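Local atomic coordinates of polyketide synthase type I (Bacillus amyloliquefaciens, PDB entry 5KKU), a protein that probably dehydrates chain intermediates during polyketide synthesis, acting as the N-terminal dehydratase domain of a modular synthase in the difficidin assembly line. Residues A[11-16]-A[39-44]; A[129-134]-A[170-175]; A[150-155]-A[284-289]; A[181-186]-A[191-196]; A[264-267]-A[271-274]. All blocks are in the same frame, centred on the assembly; numbering follows the deposited sequence.

Contact 1 (A[11-16]-A[39-44]); sequences FLQKIS and IDMLYR
Q13 and M41 reach toward each other from opposite directions, the glutamine from strand 9-15 and the methionine from helix 37-49, and meet where Q13 CG lies 3.8 Å from M41 SD. M41 keeps CG anti to its backbone nitrogen and bends only at the last torsion (chi3 -52°), which lays CE against the aliphatic part of Q13 and brings it within 4.3 Å of I15 CD1. The glutamine itself turns at chi2, so its amide leaves the thioether and heads for the guanidinium of R44. These two flat groups lie 38° apart, with Q13 OE1 at the guanidinium edge next to NH2; the modelled separation is too short to be trusted, so this hydrogen bond is doubtful as modelled. R44 also forms a salt bridge with D40, one helical turn earlier, R44 NH1 lying 2.5 Å from D40 OD2, which is close to the guanidinium plane. D40 OD1 reaches onward to A192. M41 also packs on V78 of the adjoining strand 73-83. A sheet laid against a long helix in this way is consistent with the N-terminal hotdog fold predicted for this dehydratase.

Contact 2 (A[129-134]-A[170-175]); sequences EAFMKN and DKEELM
Apolar packing carries most of this contact, and F131 is at its centre. With CG anti to the backbone nitrogen (chi1 -164°), its ring leaves helix 128-133 and lies over strand 172-178; the axes of 129-133 and 172-175 run at 108° to each other. F131 CE1 sits 3.5 Å from L174 CB, and L174 CD2 comes to 3.6 Å from F131 CD1, so the leucine meets the ring obliquely with both its stem and one branch. Two residues before L174, E172 CB lies 3.7 Å from F131 CZ. L168 of the neighbouring strand adds to the packing on F131.

At the start of the strand, K171 and E172 both face L168, a classic beta bulge. The strand belongs to the predicted C-terminal hotdog fold, and the helix packs across its beginning.

Polar contact is sparser. The carboxylate of E172 stands 71° from the ring plane and brings OE1 to 3.7 Å from F131 CE2 at the ring edge, while the same oxygen is hydrogen-bonded to the hydroxyl of Y240. E173 points the other way, its two carboxylate oxygens accepting from G204 N and S206 OG. On the exposed flank of the helix, K133 NZ forms a salt bridge of 3.0 Å with E129 OE2, one turn back.

Contact 3 (A[150-155]-A[284-289]); sequences RSHIEH and VRQANM
H152 ND1 and Q286 NE2 approach to 2.9 Å, the closest polar pair between the two segments, with the amide nitrogen lying at the edge of the imidazole in its plane. The amide is turned 69° from that plane, and Q286 NE2 is also 3.1 Å from H152 CE1, so it lies alongside the ND1-CE1 bond rather than straight out from ND1. A bend at chi2 (-128°) carries the glutamine amide from helix 286-297 to the histidine. Q286 also packs on H28, whose ring stacks on that of H152.

H152 is the C-prime residue of a Schellman motif; its positive phi (64°) turns the chain out of helix 146-150, with I153 N bonded to A148 O and H152 N to R149 O. Across the contact, R285 is the N-cap of the other helix, and R285 O accepts from M289 N at 3.2 Å.

Deeper in, I153 and M289 do not touch each other but both lie on V27 of strand 25-27, which pairs with strand 153-155. Strand 153-155 ends at H155, where NE2 is hydrogen-bonded to D198 OD2 and the ring meets H25 edge-to-face; D198 and H25 are the probable proton donor and acceptor of the dehydratase.

Contact 4 (A[181-186]-A[191-196]); sequences DLAEGF and KAHPAF
H193 is the N-cap of helix 194-200 and bridges it to the preceding helix 181-184, within the C-terminal hotdog region. Its imidazole works from both nitrogens: ND1 accepts A195 N at 3.2 Å, in the ring plane, and NE2 donates to A183 O at 2.8 Å, the donor above the carbonyl plane (37°) and the bond tilted from the ring plane. With CG anti to the backbone nitrogen (chi1 -158°), the ring lies between the two helices.

The tight part gathers round A183. A183 CB lies 4.0 Å from H193 CE1, and the rings of F190 and F158 meet the imidazole, so the histidine is buried and held at both polar corners.

Toward the partly exposed side the fit slackens. F186 CB comes no closer than 4.2 Å to H193 NE2, and the phenyl group leads away from the histidine, while the E184 carboxylate is engaged with R187. The H193 side chain lies about 8 Å from that of D198, the probable proton donor, which puts H193 near the predicted active site.

A183 O is gripped from opposite faces of its carbonyl plane, by H193 NE2 on one and by F186 N, at 3.2 Å, on the other.

Contact 5 (A[264-267]-A[271-274]); sequences TIYD and NVLA
Strands 258-266 and 272-283 form a beta hairpin, and here its two arms run antiparallel with the register broken by a classic beta bulge. I265 and A274 make a hydrogen-bonded pair, with I265 N donating to A274 O at 3.0 Å. In return I265 O accepts twice: from L273 N at 2.8 Å, nearly in line with the carbonyl, and from A274 N at 3.3 Å, in the carbonyl plane on a lone pair. Both L273 and A274 therefore face I265, and the extra residue is taken up by the helix-like psi of L273 (-41°). Beyond the bulge Y266 and V272 form a non-hydrogen-bonded pair, and D267 N donates to N271 O next to the turn.

Side chains follow this register. I265 packs on A274 on one face of the sheet, while on the other V272 CG2 touches Y266 CE1 at 3.7 Å. T264 CG2 lies over one face of the same tyrosine ring, offset toward its rim; the hydroxyl is hydrogen-bonded to K124 O. L273, displaced by the bulge, puts CD2 3.5 Å from D267 CB. At the turn, chi1 of 71° sets the D267 carboxylate between its own backbone nitrogen and carbonyl carbon, facing N271. N271 N reaches D267 OD1 at 2.8 Å from above the carboxylate plane, and N271 ND2 meets the syn lone pair of OD2 at 3.1 Å.

With both oxygens receiving N-H groups from one residue, the rotation of the carboxylate is probably restrained, and such donors would be expected to stabilise its negative charge.

Overall arrangement
From the N terminus, contact 1 comes first and closes a short loop, joining strand 9-15 to helix 37-49 in the N-terminal hotdog region before any other begins. Contacts 2 and 3 then cross: segment 150-155 lies between the two parts of contact 2, yet its partner 284-289 comes near the end of the chain. Contacts 4 and 5 follow in series within the long span of contact 3, each closing a brief excursion, one between helices and one a hairpin. One place where the two hotdog regions meet is between contacts 1 and 4, where D40 OD1 probably accepts from A192 N. Contacts 2 and 5 do not touch, though both include strands of the C-terminal region.

Contact 1 (A[11-16]-A[39-44])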
# COMPACT_ATOMS: atom_id res chain seq x y z
N PHE A 11 8.06 0.48 -19.16
CA PHE A 11 9.24 0.21 -18.35
C PHE A 11 9.18 -1.19 -17.74
O PHE A 11 8.11 -1.66 -17.35
CB PHE A 11 9.38 1.26 -17.25
CG PHE A 11 9.69 2.64 -17.76
CD1 PHE A 11 10.99 2.99 -18.10
CD2 PHE A 11 8.69 3.58 -17.89
CE1 PHE A 11 11.27 4.26 -18.57
CE2 PHE A 11 8.96 4.85 -18.36
CZ PHE A 11 10.26 5.19 -18.70
N LEU A 12 10.34 -1.84 -17.66
CA LEU A 12 10.42 -3.18 -17.10
C LEU A 12 10.89 -3.27 -15.66
O LEU A 12 11.95 -2.85 -15.39
CB LEU A 12 11.36 -4.04 -17.91
CG LEU A 12 11.64 -5.42 -17.35
CD1 LEU A 12 10.43 -6.30 -17.43
CD2 LEU A 12 12.83 -6.08 -17.98
N GLN A 13 10.10 -3.88 -14.79
CA GLN A 13 10.51 -4.09 -13.41
C GLN A 13 10.48 -5.57 -13.05
O GLN A 13 9.67 -6.27 -13.52
CB GLN A 13 9.64 -3.33 -12.48
CG GLN A 13 9.74 -1.83 -12.58
CD GLN A 13 10.99 -1.32 -11.98
OE1 GLN A 13 11.10 -1.26 -10.79
NE2 GLN A 13 11.93 -1.01 -12.79
N LYS A 14 11.37 -6.00 -12.19
CA LYS A 14 11.43 -7.40 -11.82
C LYS A 14 11.04 -7.69 -10.39
O LYS A 14 11.60 -7.17 -9.50
CB LYS A 14 12.83 -7.92 -12.05
CG LYS A 14 13.38 -7.60 -13.39
CD LYS A 14 14.58 -8.45 -13.69
CE LYS A 14 14.98 -8.35 -15.13
NZ LYS A 14 15.12 -6.94 -15.54
N ILE A 15 10.07 -8.54 -10.17
CA ILE A 15 9.73 -9.01 -8.85
C ILE A 15 10.07 -10.49 -8.71
O ILE A 15 9.34 -11.32 -9.12
CB ILE A 15 8.25 -8.82 -8.54
CG1 ILE A 15 7.82 -7.38 -8.60
CG2 ILE A 15 7.91 -9.39 -7.20
CD1 ILE A 15 8.64 -6.43 -7.78
N SER A 16 11.21 -10.79 -8.14
CA SER A 16 11.59 -12.18 -7.97
C SER A 16 11.02 -12.83 -6.73
O SER A 16 10.61 -12.18 -5.83
CB SER A 16 13.07 -12.31 -7.99
OG SER A 16 13.64 -11.66 -6.91
N ILE A 39 2.67 1.55 -5.75
CA ILE A 39 2.72 2.98 -5.60
C ILE A 39 4.18 3.46 -5.58
O ILE A 39 4.52 4.43 -6.22
CB ILE A 39 1.94 3.47 -4.35
CG1 ILE A 39 0.45 3.40 -4.57
CG2 ILE A 39 2.32 4.88 -3.97
CD1 ILE A 39 -0.41 3.53 -3.36
N ASP A 40 5.04 2.74 -4.86
CA ASP A 40 6.47 3.04 -4.83
C ASP A 40 7.09 2.88 -6.19
O ASP A 40 7.89 3.63 -6.60
CB ASP A 40 7.21 2.16 -3.84
CG ASP A 40 8.71 2.26 -3.95
OD1 ASP A 40 9.34 3.18 -3.50
OD2 ASP A 40 9.27 1.38 -4.54
N MET A 41 6.73 1.84 -6.90
CA MET A 41 7.29 1.58 -8.21
C MET A 41 7.03 2.73 -9.15
O MET A 41 7.91 3.12 -9.83
CB MET A 41 6.78 0.24 -8.75
CG MET A 41 6.98 -0.14 -10.20
SD MET A 41 6.53 -1.83 -10.58
CE MET A 41 7.46 -2.62 -9.35
N LEU A 42 5.82 3.24 -9.16
CA LEU A 42 5.44 4.34 -10.01
C LEU A 42 6.23 5.59 -9.72
O LEU A 42 6.65 6.24 -10.60
CB LEU A 42 3.96 4.63 -9.93
CG LEU A 42 3.15 3.96 -11.01
CD1 LEU A 42 3.02 2.49 -10.74
CD2 LEU A 42 1.81 4.61 -11.12
N TYR A 43 6.43 5.88 -8.46
CA TYR A 43 7.21 7.00 -8.04
C TYR A 43 8.68 6.87 -8.42
O TYR A 43 9.26 7.82 -8.77
CB TYR A 43 7.05 7.26 -6.55
CG TYR A 43 5.93 8.19 -6.20
CD1 TYR A 43 6.09 9.54 -6.28
CD2 TYR A 43 4.70 7.71 -5.82
CE1 TYR A 43 5.06 10.38 -5.97
CE2 TYR A 43 3.68 8.54 -5.50
CZ TYR A 43 3.89 9.87 -5.56
OH TYR A 43 2.90 10.69 -5.28
N ARG A 44 9.25 5.67 -8.35
CA ARG A 44 10.62 5.49 -8.75
C ARG A 44 10.78 5.68 -10.24
O ARG A 44 11.71 6.28 -10.67
CB ARG A 44 11.17 4.13 -8.38
CG ARG A 44 11.19 3.77 -6.92
CD ARG A 44 11.89 2.46 -6.67
NE ARG A 44 11.73 1.50 -7.75
CZ ARG A 44 10.95 0.46 -7.68
NH1 ARG A 44 10.28 0.26 -6.59
NH2 ARG A 44 10.82 -0.35 -8.67

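Contact 2 (A[129-134]-A[170-175])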
# COMPACT_ATOMS: atom_id res chain seq x y z
N GLU A 129 2.95 14.42 19.80
CA GLU A 129 3.11 14.25 21.21
C GLU A 129 1.83 14.41 22.00
O GLU A 129 1.55 13.63 22.84
CB GLU A 129 4.05 15.28 21.71
CG GLU A 129 5.51 15.03 21.75
CD GLU A 129 6.11 15.97 22.76
OE1 GLU A 129 6.74 16.95 22.38
OE2 GLU A 129 5.89 15.79 23.95
N ALA A 130 1.10 15.46 21.71
CA ALA A 130 -0.11 15.71 22.39
C ALA A 130 -1.16 14.64 22.14
O ALA A 130 -1.87 14.31 23.01
CB ALA A 130 -0.64 17.07 22.06
N PHE A 131 -1.22 14.14 20.91
CA PHE A 131 -2.14 13.07 20.55
C PHE A 131 -1.85 11.83 21.36
O PHE A 131 -2.73 11.24 21.87
CB PHE A 131 -2.10 12.73 19.07
CG PHE A 131 -3.27 11.92 18.60
CD1 PHE A 131 -3.30 10.56 18.73
CD2 PHE A 131 -4.36 12.53 18.05
CE1 PHE A 131 -4.38 9.83 18.35
CE2 PHE A 131 -5.43 11.81 17.65
CZ PHE A 131 -5.44 10.45 17.78
N MET A 132 -0.60 11.46 21.45
CA MET A 132 -0.18 10.28 22.21
C MET A 132 -0.44 10.37 23.71
O MET A 132 -0.94 9.46 24.29
CB MET A 132 1.28 9.97 21.96
CG MET A 132 1.62 9.34 20.63
SD MET A 132 3.38 9.31 20.32
CE MET A 132 3.53 8.11 19.06
N LYS A 133 -0.10 11.49 24.32
CA LYS A 133 -0.24 11.71 25.74
C LYS A 133 -1.66 11.87 26.17
O LYS A 133 -1.98 11.61 27.25
CB LYS A 133 0.58 12.88 26.20
CG LYS A 133 2.06 12.64 26.15
CD LYS A 133 2.88 13.85 26.45
CE LYS A 133 4.28 13.46 26.81
NZ LYS A 133 5.25 14.55 26.60
N ASN A 134 -2.51 12.28 25.27
CA ASN A 134 -3.88 12.46 25.60
C ASN A 134 -4.82 11.46 24.96
O ASN A 134 -5.97 11.62 24.96
CB ASN A 134 -4.25 13.88 25.31
CG ASN A 134 -3.40 14.86 26.06
OD1 ASN A 134 -3.23 14.77 27.22
ND2 ASN A 134 -2.90 15.79 25.38
N ASP A 170 -12.54 7.44 20.24
CA ASP A 170 -13.18 6.62 19.32
C ASP A 170 -13.30 7.27 17.93
O ASP A 170 -14.00 6.77 17.10
CB ASP A 170 -14.48 5.98 19.71
CG ASP A 170 -15.53 7.01 19.93
OD1 ASP A 170 -15.30 8.19 19.61
OD2 ASP A 170 -16.59 6.64 20.42
N LYS A 171 -12.59 8.39 17.71
CA LYS A 171 -12.98 9.27 16.63
C LYS A 171 -11.69 9.37 15.80
O LYS A 171 -11.74 9.57 14.63
CB LYS A 171 -13.38 10.59 17.14
CG LYS A 171 -14.85 10.74 17.42
CD LYS A 171 -15.28 12.19 17.44
CE LYS A 171 -16.14 12.51 18.64
NZ LYS A 171 -16.22 13.95 18.97
N GLU A 172 -10.54 9.29 16.42
CA GLU A 172 -9.31 9.42 15.68
C GLU A 172 -8.31 8.34 16.00
O GLU A 172 -8.33 7.78 17.02
CB GLU A 172 -8.65 10.76 15.93
CG GLU A 172 -9.46 11.97 15.53
CD GLU A 172 -8.93 13.26 16.11
OE1 GLU A 172 -7.91 13.77 15.70
OE2 GLU A 172 -9.54 13.78 17.02
N GLU A 173 -7.43 8.07 15.06
CA GLU A 173 -6.40 7.09 15.23
C GLU A 173 -5.03 7.55 14.75
O GLU A 173 -4.91 8.28 13.81
CB GLU A 173 -6.82 5.82 14.51
CG GLU A 173 -5.84 4.70 14.53
CD GLU A 173 -6.27 3.53 13.69
OE1 GLU A 173 -5.59 3.20 12.73
OE2 GLU A 173 -7.29 2.95 13.98
N LEU A 174 -4.00 7.08 15.44
CA LEU A 174 -2.62 7.42 15.11
C LEU A 174 -1.76 6.17 15.24
O LEU A 174 -1.72 5.54 16.29
CB LEU A 174 -2.10 8.52 16.03
CG LEU A 174 -0.80 9.21 15.60
CD1 LEU A 174 -0.78 9.42 14.09
CD2 LEU A 174 -0.62 10.52 16.34
N MET A 175 -1.07 5.81 14.16
CA MET A 175 -0.22 4.62 14.16
C MET A 175 1.27 4.94 14.07
O MET A 175 1.76 5.39 13.03
CB MET A 175 -0.62 3.68 13.03
CG MET A 175 -1.93 2.93 13.27
SD MET A 175 -2.31 1.75 11.97
CE MET A 175 -2.30 2.82 10.53

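Contact 3 (A[150-155]-A[284-289])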
# COMPACT_ATOMS: atom_id res chain seq x y z
N ARG A 150 -5.01 -13.84 11.52
CA ARG A 150 -6.12 -14.72 11.68
C ARG A 150 -6.89 -14.76 10.38
O ARG A 150 -7.62 -15.67 10.14
CB ARG A 150 -6.91 -14.43 12.97
CG ARG A 150 -7.68 -13.13 13.05
CD ARG A 150 -8.34 -12.88 14.41
NE ARG A 150 -7.51 -12.04 15.25
CZ ARG A 150 -7.68 -10.75 15.43
NH1 ARG A 150 -8.67 -10.13 14.86
NH2 ARG A 150 -6.87 -10.07 16.18
N SER A 151 -6.64 -13.81 9.51
CA SER A 151 -7.11 -13.92 8.16
C SER A 151 -6.04 -14.52 7.21
O SER A 151 -6.11 -14.37 6.05
CB SER A 151 -7.78 -12.61 7.71
OG SER A 151 -6.97 -11.73 7.00
N HIS A 152 -5.10 -15.24 7.77
CA HIS A 152 -4.08 -16.01 7.06
C HIS A 152 -3.13 -15.20 6.24
O HIS A 152 -2.63 -15.63 5.24
CB HIS A 152 -4.67 -17.14 6.22
CG HIS A 152 -5.37 -18.15 7.05
ND1 HIS A 152 -6.73 -18.15 7.20
CD2 HIS A 152 -4.90 -19.13 7.83
CE1 HIS A 152 -7.07 -19.12 8.01
NE2 HIS A 152 -5.98 -19.73 8.41
N ILE A 153 -2.88 -14.02 6.72
CA ILE A 153 -1.89 -13.14 6.16
C ILE A 153 -0.68 -13.04 7.10
O ILE A 153 -0.82 -12.72 8.23
CB ILE A 153 -2.49 -11.77 5.91
CG1 ILE A 153 -3.68 -11.92 4.99
CG2 ILE A 153 -1.48 -10.83 5.35
CD1 ILE A 153 -4.35 -10.63 4.66
N GLU A 154 0.49 -13.36 6.64
CA GLU A 154 1.61 -13.37 7.52
C GLU A 154 2.73 -12.43 7.15
O GLU A 154 3.39 -12.59 6.16
CB GLU A 154 2.15 -14.77 7.72
CG GLU A 154 1.21 -15.77 8.32
CD GLU A 154 1.02 -15.67 9.84
OE1 GLU A 154 1.97 -15.44 10.58
OE2 GLU A 154 -0.10 -15.89 10.28
N HIS A 155 2.96 -11.45 7.98
CA HIS A 155 4.03 -10.55 7.76
C HIS A 155 5.32 -11.03 8.38
O HIS A 155 5.34 -11.40 9.52
CB HIS A 155 3.70 -9.20 8.32
CG HIS A 155 2.70 -8.43 7.54
ND1 HIS A 155 1.35 -8.57 7.73
CD2 HIS A 155 2.85 -7.48 6.60
CE1 HIS A 155 0.72 -7.74 6.93
NE2 HIS A 155 1.61 -7.08 6.24
N VAL A 284 -12.86 -10.20 1.59
CA VAL A 284 -12.83 -11.31 0.65
C VAL A 284 -13.29 -12.56 1.35
O VAL A 284 -13.03 -12.69 2.51
CB VAL A 284 -11.45 -11.49 -0.01
CG1 VAL A 284 -11.47 -12.59 -1.04
CG2 VAL A 284 -11.00 -10.20 -0.64
N ARG A 285 -13.98 -13.46 0.67
CA ARG A 285 -14.30 -14.74 1.23
C ARG A 285 -13.01 -15.54 1.30
O ARG A 285 -12.25 -15.49 0.41
CB ARG A 285 -15.23 -15.47 0.28
CG ARG A 285 -16.71 -15.17 0.37
CD ARG A 285 -17.10 -14.76 1.78
NE ARG A 285 -16.43 -15.60 2.75
CZ ARG A 285 -15.79 -15.15 3.81
NH1 ARG A 285 -15.74 -13.84 4.04
NH2 ARG A 285 -15.20 -16.00 4.62
N GLN A 286 -12.66 -16.20 2.38
CA GLN A 286 -11.57 -17.14 2.43
C GLN A 286 -11.43 -18.13 1.28
O GLN A 286 -10.39 -18.28 0.71
CB GLN A 286 -11.78 -17.95 3.68
CG GLN A 286 -11.16 -17.41 4.93
CD GLN A 286 -10.31 -18.43 5.66
OE1 GLN A 286 -10.32 -19.64 5.38
NE2 GLN A 286 -9.56 -17.95 6.60
N ALA A 287 -12.54 -18.77 0.97
CA ALA A 287 -12.57 -19.78 -0.01
C ALA A 287 -12.31 -19.27 -1.40
O ALA A 287 -11.63 -19.89 -2.16
CB ALA A 287 -13.88 -20.52 0.09
N ASN A 288 -12.81 -18.09 -1.69
CA ASN A 288 -12.51 -17.40 -2.91
C ASN A 288 -11.02 -17.01 -3.02
O ASN A 288 -10.40 -17.20 -4.04
CB ASN A 288 -13.36 -16.16 -3.05
CG ASN A 288 -14.84 -16.43 -3.01
OD1 ASN A 288 -15.28 -17.55 -3.05
ND2 ASN A 288 -15.60 -15.39 -2.92
N MET A 289 -10.52 -16.51 -2.04
CA MET A 289 -9.10 -16.16 -1.94
C MET A 289 -8.21 -17.40 -2.04
O MET A 289 -7.19 -17.38 -2.73
CB MET A 289 -8.82 -15.42 -0.63
CG MET A 289 -7.37 -14.96 -0.49
SD MET A 289 -7.08 -13.99 1.00
CE MET A 289 -7.74 -12.40 0.50

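Contact 4 (A[181-186]-A[191-196])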
# COMPACT_ATOMS: atom_id res chain seq x y z
N ASP A 181 15.18 -3.40 11.41
CA ASP A 181 16.47 -2.96 10.99
C ASP A 181 16.77 -3.36 9.54
O ASP A 181 17.20 -2.56 8.78
CB ASP A 181 17.56 -3.42 11.92
CG ASP A 181 17.54 -2.70 13.27
OD1 ASP A 181 17.34 -1.49 13.37
OD2 ASP A 181 17.77 -3.38 14.25
N LEU A 182 16.51 -4.61 9.18
CA LEU A 182 16.59 -5.05 7.80
C LEU A 182 15.83 -4.16 6.82
O LEU A 182 16.37 -3.71 5.84
CB LEU A 182 16.10 -6.47 7.67
CG LEU A 182 15.97 -6.99 6.27
CD1 LEU A 182 17.35 -7.29 5.75
CD2 LEU A 182 15.14 -8.24 6.25
N ALA A 183 14.57 -3.88 7.11
CA ALA A 183 13.76 -3.00 6.32
C ALA A 183 14.26 -1.59 6.30
O ALA A 183 14.16 -0.93 5.32
CB ALA A 183 12.34 -3.02 6.79
N GLU A 184 14.87 -1.18 7.39
CA GLU A 184 15.32 0.17 7.54
C GLU A 184 16.46 0.49 6.61
O GLU A 184 16.57 1.59 6.16
CB GLU A 184 15.68 0.45 8.99
CG GLU A 184 16.50 1.67 9.20
CD GLU A 184 15.87 2.91 8.64
OE1 GLU A 184 14.65 3.02 8.69
OE2 GLU A 184 16.60 3.73 8.12
N GLY A 185 17.28 -0.49 6.29
CA GLY A 185 18.40 -0.30 5.42
C GLY A 185 18.02 0.05 3.99
O GLY A 185 18.83 0.50 3.27
N PHE A 186 16.77 -0.16 3.62
CA PHE A 186 16.33 0.12 2.28
C PHE A 186 15.50 1.41 2.14
O PHE A 186 15.15 1.81 1.08
CB PHE A 186 15.53 -1.05 1.77
CG PHE A 186 16.32 -2.31 1.56
CD1 PHE A 186 16.97 -2.55 0.39
CD2 PHE A 186 16.35 -3.27 2.53
CE1 PHE A 186 17.66 -3.70 0.20
CE2 PHE A 186 17.01 -4.44 2.36
CZ PHE A 186 17.68 -4.66 1.19
N LYS A 191 11.30 5.21 -2.90
CA LYS A 191 10.66 6.50 -2.85
C LYS A 191 9.62 6.52 -1.75
O LYS A 191 9.45 7.51 -1.08
CB LYS A 191 9.94 6.77 -4.15
CG LYS A 191 10.80 7.17 -5.31
CD LYS A 191 11.45 8.51 -5.10
CE LYS A 191 12.62 8.69 -6.02
NZ LYS A 191 12.82 10.08 -6.47
N ALA A 192 8.94 5.40 -1.54
CA ALA A 192 7.99 5.24 -0.46
C ALA A 192 8.15 3.77 -0.17
O ALA A 192 8.02 2.95 -1.02
CB ALA A 192 6.63 5.74 -0.84
N HIS A 193 8.50 3.44 1.05
CA HIS A 193 8.84 2.11 1.47
C HIS A 193 7.52 1.35 1.49
O HIS A 193 6.61 1.73 2.16
CB HIS A 193 9.48 2.12 2.86
CG HIS A 193 10.33 0.93 3.19
ND1 HIS A 193 9.84 -0.34 3.31
CD2 HIS A 193 11.64 0.84 3.49
CE1 HIS A 193 10.81 -1.16 3.65
NE2 HIS A 193 11.92 -0.47 3.74
N PRO A 194 7.50 0.23 0.80
CA PRO A 194 6.33 -0.61 0.73
C PRO A 194 5.88 -1.10 2.07
O PRO A 194 4.72 -1.21 2.28
CB PRO A 194 6.81 -1.74 -0.14
CG PRO A 194 7.73 -1.11 -1.06
CD PRO A 194 8.45 -0.10 -0.25
N ALA A 195 6.81 -1.39 2.96
CA ALA A 195 6.47 -1.77 4.31
C ALA A 195 5.63 -0.72 5.01
O ALA A 195 4.65 -1.01 5.59
CB ALA A 195 7.69 -2.10 5.12
N PHE A 196 6.06 0.53 4.93
CA PHE A 196 5.32 1.64 5.44
C PHE A 196 3.95 1.77 4.78
O PHE A 196 3.00 1.94 5.47
CB PHE A 196 6.09 2.93 5.28
CG PHE A 196 7.03 3.25 6.41
CD1 PHE A 196 6.73 2.93 7.70
CD2 PHE A 196 8.20 3.91 6.16
CE1 PHE A 196 7.58 3.22 8.71
CE2 PHE A 196 9.06 4.21 7.16
CZ PHE A 196 8.75 3.87 8.44

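Contact 5 (A[264-267]-A[271-274])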
# COMPACT_ATOMS: atom_id res chain seq x y z
N THR A 264 -3.64 10.22 6.60
CA THR A 264 -2.54 11.11 6.35
C THR A 264 -1.32 10.61 7.08
O THR A 264 -1.42 10.22 8.19
CB THR A 264 -2.82 12.55 6.83
OG1 THR A 264 -4.05 13.01 6.28
CG2 THR A 264 -1.68 13.49 6.48
N ILE A 265 -0.17 10.65 6.45
CA ILE A 265 1.06 10.19 7.06
C ILE A 265 1.87 11.37 7.49
O ILE A 265 2.23 12.16 6.70
CB ILE A 265 1.87 9.27 6.13
CG1 ILE A 265 1.04 8.11 5.61
CG2 ILE A 265 3.01 8.69 6.88
CD1 ILE A 265 1.80 7.10 4.81
N TYR A 266 2.13 11.46 8.77
CA TYR A 266 2.93 12.52 9.37
C TYR A 266 4.33 12.10 9.75
O TYR A 266 4.54 10.96 10.02
CB TYR A 266 2.22 13.04 10.60
CG TYR A 266 0.98 13.81 10.30
CD1 TYR A 266 1.03 15.12 9.86
CD2 TYR A 266 -0.25 13.21 10.45
CE1 TYR A 266 -0.12 15.79 9.59
CE2 TYR A 266 -1.39 13.88 10.18
CZ TYR A 266 -1.33 15.15 9.74
OH TYR A 266 -2.49 15.73 9.49
N ASP A 267 5.21 13.01 9.61
CA ASP A 267 6.19 12.90 10.48
C ASP A 267 5.65 13.41 11.81
O ASP A 267 4.60 13.81 12.13
CB ASP A 267 7.54 13.46 10.04
CG ASP A 267 7.59 14.97 9.97
OD1 ASP A 267 6.80 15.63 10.61
OD2 ASP A 267 8.47 15.51 9.30
N ASN A 271 4.71 17.43 10.20
CA ASN A 271 4.62 17.71 8.79
C ASN A 271 3.91 16.63 8.01
O ASN A 271 4.04 15.50 8.33
CB ASN A 271 6.01 17.85 8.22
CG ASN A 271 6.81 18.90 8.92
OD1 ASN A 271 6.38 20.02 9.05
ND2 ASN A 271 7.95 18.52 9.40
N VAL A 272 3.15 17.02 7.01
CA VAL A 272 2.55 16.10 6.07
C VAL A 272 3.56 15.37 5.17
O VAL A 272 4.20 15.97 4.39
CB VAL A 272 1.42 16.77 5.27
CG1 VAL A 272 0.93 15.87 4.16
CG2 VAL A 272 0.26 17.11 6.17
N LEU A 273 3.65 14.07 5.26
CA LEU A 273 4.54 13.34 4.39
C LEU A 273 3.77 12.81 3.21
O LEU A 273 4.26 12.88 2.12
CB LEU A 273 5.33 12.21 5.06
CG LEU A 273 5.87 12.36 6.46
CD1 LEU A 273 6.17 11.04 7.11
CD2 LEU A 273 7.04 13.29 6.57
N ALA A 274 2.58 12.32 3.44
CA ALA A 274 1.74 11.81 2.41
C ALA A 274 0.25 11.94 2.68
O ALA A 274 -0.16 11.99 3.78
CB ALA A 274 2.12 10.38 2.16